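FLAP endonuclease-1 protein (Methanocaldococcus jannaschii, PDB 1A76) cleaves 5'-overhanging DNA flaps and acts as a 5'-3' exonuclease in DNA replication and repair, using magnesium ions. Local coordinates at residues L278-K283 / K307-I312. Numbering follows the deposited sequence.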
# COMPACT_ATOMS: atom_id res chain seq x y z
N LEU A 278 8.20 -11.36 -15.56
CA LEU A 278 8.77 -10.08 -15.96
C LEU A 278 8.94 -10.11 -17.48
O LEU A 278 9.15 -11.17 -18.07
CB LEU A 278 10.14 -9.87 -15.30
CG LEU A 278 10.22 -10.18 -13.80
CD1 LEU A 278 11.64 -10.00 -13.33
CD2 LEU A 278 9.28 -9.25 -13.03
N LYS A 279 8.86 -8.94 -18.10
CA LYS A 279 9.00 -8.83 -19.55
C LYS A 279 10.11 -7.82 -19.84
O LYS A 279 10.43 -6.99 -19.00
CB LYS A 279 7.70 -8.32 -20.18
CG LYS A 279 6.46 -9.06 -19.71
CD LYS A 279 5.24 -8.66 -20.53
CE LYS A 279 4.65 -9.85 -21.29
NZ LYS A 279 3.68 -10.66 -20.48
N LEU A 280 10.70 -7.89 -21.03
CA LEU A 280 11.76 -6.95 -21.37
C LEU A 280 11.20 -5.53 -21.44
O LEU A 280 10.09 -5.32 -21.92
CB LEU A 280 12.42 -7.35 -22.69
CG LEU A 280 13.18 -8.66 -22.53
CD1 LEU A 280 13.59 -9.20 -23.91
CD2 LEU A 280 14.38 -8.45 -21.64
N PRO A 281 11.96 -4.54 -20.95
CA PRO A 281 11.50 -3.14 -20.97
C PRO A 281 11.53 -2.46 -22.35
O PRO A 281 12.44 -2.69 -23.15
CB PRO A 281 12.44 -2.44 -19.99
CG PRO A 281 13.69 -3.27 -20.00
CD PRO A 281 13.30 -4.68 -20.34
N ASP A 282 10.53 -1.61 -22.59
CA ASP A 282 10.44 -0.86 -23.83
C ASP A 282 11.28 0.39 -23.57
O ASP A 282 10.77 1.40 -23.07
CB ASP A 282 8.97 -0.49 -24.12
CG ASP A 282 8.82 0.50 -25.28
OD1 ASP A 282 9.84 0.89 -25.90
OD2 ASP A 282 7.66 0.88 -25.58
N LYS A 283 12.57 0.28 -23.88
CA LYS A 283 13.53 1.36 -23.66
C LYS A 283 13.10 2.70 -24.23
O LYS A 283 13.22 3.72 -23.57
CB LYS A 283 14.89 0.98 -24.23
CG LYS A 283 15.56 -0.22 -23.55
CD LYS A 283 16.99 -0.41 -24.04
CE LYS A 283 17.79 -1.31 -23.09
NZ LYS A 283 19.13 -1.68 -23.65
N LYS A 307 20.28 -1.05 -17.83
CA LYS A 307 20.53 -1.96 -16.72
C LYS A 307 19.27 -2.78 -16.45
O LYS A 307 19.36 -3.98 -16.16
CB LYS A 307 20.91 -1.17 -15.46
CG LYS A 307 22.07 -0.21 -15.64
CD LYS A 307 22.85 -0.05 -14.35
CE LYS A 307 22.99 1.41 -13.97
NZ LYS A 307 21.67 2.10 -14.06
N LEU A 308 18.10 -2.15 -16.55
CA LEU A 308 16.84 -2.87 -16.30
C LEU A 308 16.66 -3.98 -17.33
O LEU A 308 16.29 -5.09 -16.99
CB LEU A 308 15.63 -1.93 -16.35
CG LEU A 308 14.25 -2.62 -16.39
CD1 LEU A 308 14.01 -3.43 -15.10
CD2 LEU A 308 13.14 -1.58 -16.58
N TYR A 309 16.94 -3.67 -18.58
CA TYR A 309 16.82 -4.65 -19.66
C TYR A 309 17.69 -5.89 -19.39
O TYR A 309 17.23 -7.03 -19.49
CB TYR A 309 17.24 -4.00 -20.98
CG TYR A 309 16.99 -4.85 -22.21
CD1 TYR A 309 17.95 -5.76 -22.66
CD2 TYR A 309 15.80 -4.73 -22.93
CE1 TYR A 309 17.73 -6.54 -23.79
CE2 TYR A 309 15.57 -5.51 -24.08
CZ TYR A 309 16.54 -6.41 -24.50
OH TYR A 309 16.32 -7.17 -25.62
N ASN A 310 18.95 -5.65 -19.05
CA ASN A 310 19.88 -6.75 -18.79
C ASN A 310 19.50 -7.57 -17.57
O ASN A 310 19.68 -8.78 -17.55
CB ASN A 310 21.30 -6.20 -18.67
CG ASN A 310 21.88 -5.79 -20.02
OD1 ASN A 310 21.47 -6.31 -21.06
ND2 ASN A 310 22.82 -4.85 -20.00
N LEU A 311 18.97 -6.92 -16.54
CA LEU A 311 18.55 -7.63 -15.33
C LEU A 311 17.43 -8.60 -15.68
O LEU A 311 17.47 -9.78 -15.34
CB LEU A 311 18.06 -6.64 -14.26
CG LEU A 311 19.15 -5.85 -13.52
CD1 LEU A 311 18.52 -4.63 -12.86
CD2 LEU A 311 19.82 -6.72 -12.47
N ILE A 312 16.41 -8.10 -16.37
CA ILE A 312 15.30 -8.95 -16.75
C ILE A 312 15.78 -10.00 -17.75
O ILE A 312 15.40 -11.16 -17.66
CB ILE A 312 14.14 -8.11 -17.32
CG1 ILE A 312 13.60 -7.20 -16.20
CG2 ILE A 312 13.05 -9.01 -17.89
CD1 ILE A 312 12.49 -6.24 -16.60
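Pro281 lays its ring against the backbone of Tyr309, with CG only 3.4 Å from Tyr309 CA, and this is where an irregular loop of this XPG/RAD2-family (FEN1) nuclease packs on the last helix of the model, 298-315. The loop ends in an N-cap: Asp282 OD1 accepts a hydrogen bond from Gly285 N where helix 283-292 begins, and the chain leading there runs over one turn of helix 298-315, well away from the metal sites. Pro281 sits among three side chains of that helix: its CB meets Leu308 CD2 at 3.6 Å, while its CD faces both Tyr309 CD2 and, at 4.1 Å, Ile312 CD1. Leu308 also reaches Ile66 and Leu69 of helix 56-70, so this inner side continues into the body of the protein.

Tyr309 holds CG anti to its own backbone nitrogen (chi1 -172°), which swings the ring out alongside the loop. Leu280 sets its CD2 methyl over one face, toward the rim, 4.1 Å from the Tyr309 ring centroid and 13° from the normal, a CH-pi contact; its CD1 lies near the hydroxyl. Lys283 crosses the tyrosine at about a right angle, its extended chain bringing CE to 3.5 Å from Tyr309 CB, while its NZ goes on to a salt bridge with Asp306. An alanine in place of Tyr309 would remove the ring and is likely to leave Leu280 CD2 without the face it sits over and Pro281 CD without CD2 to pack on.

Beyond Pro281, Ile312 points into the loop and also takes Leu278 CB and Leu280 CD2 against its CG2. Its longer branch is extended (chi2 177°), and both methyls lie against one carbonyl oxygen, CD1 3.3 Å and CG2 3.5 Å from Lys279 O.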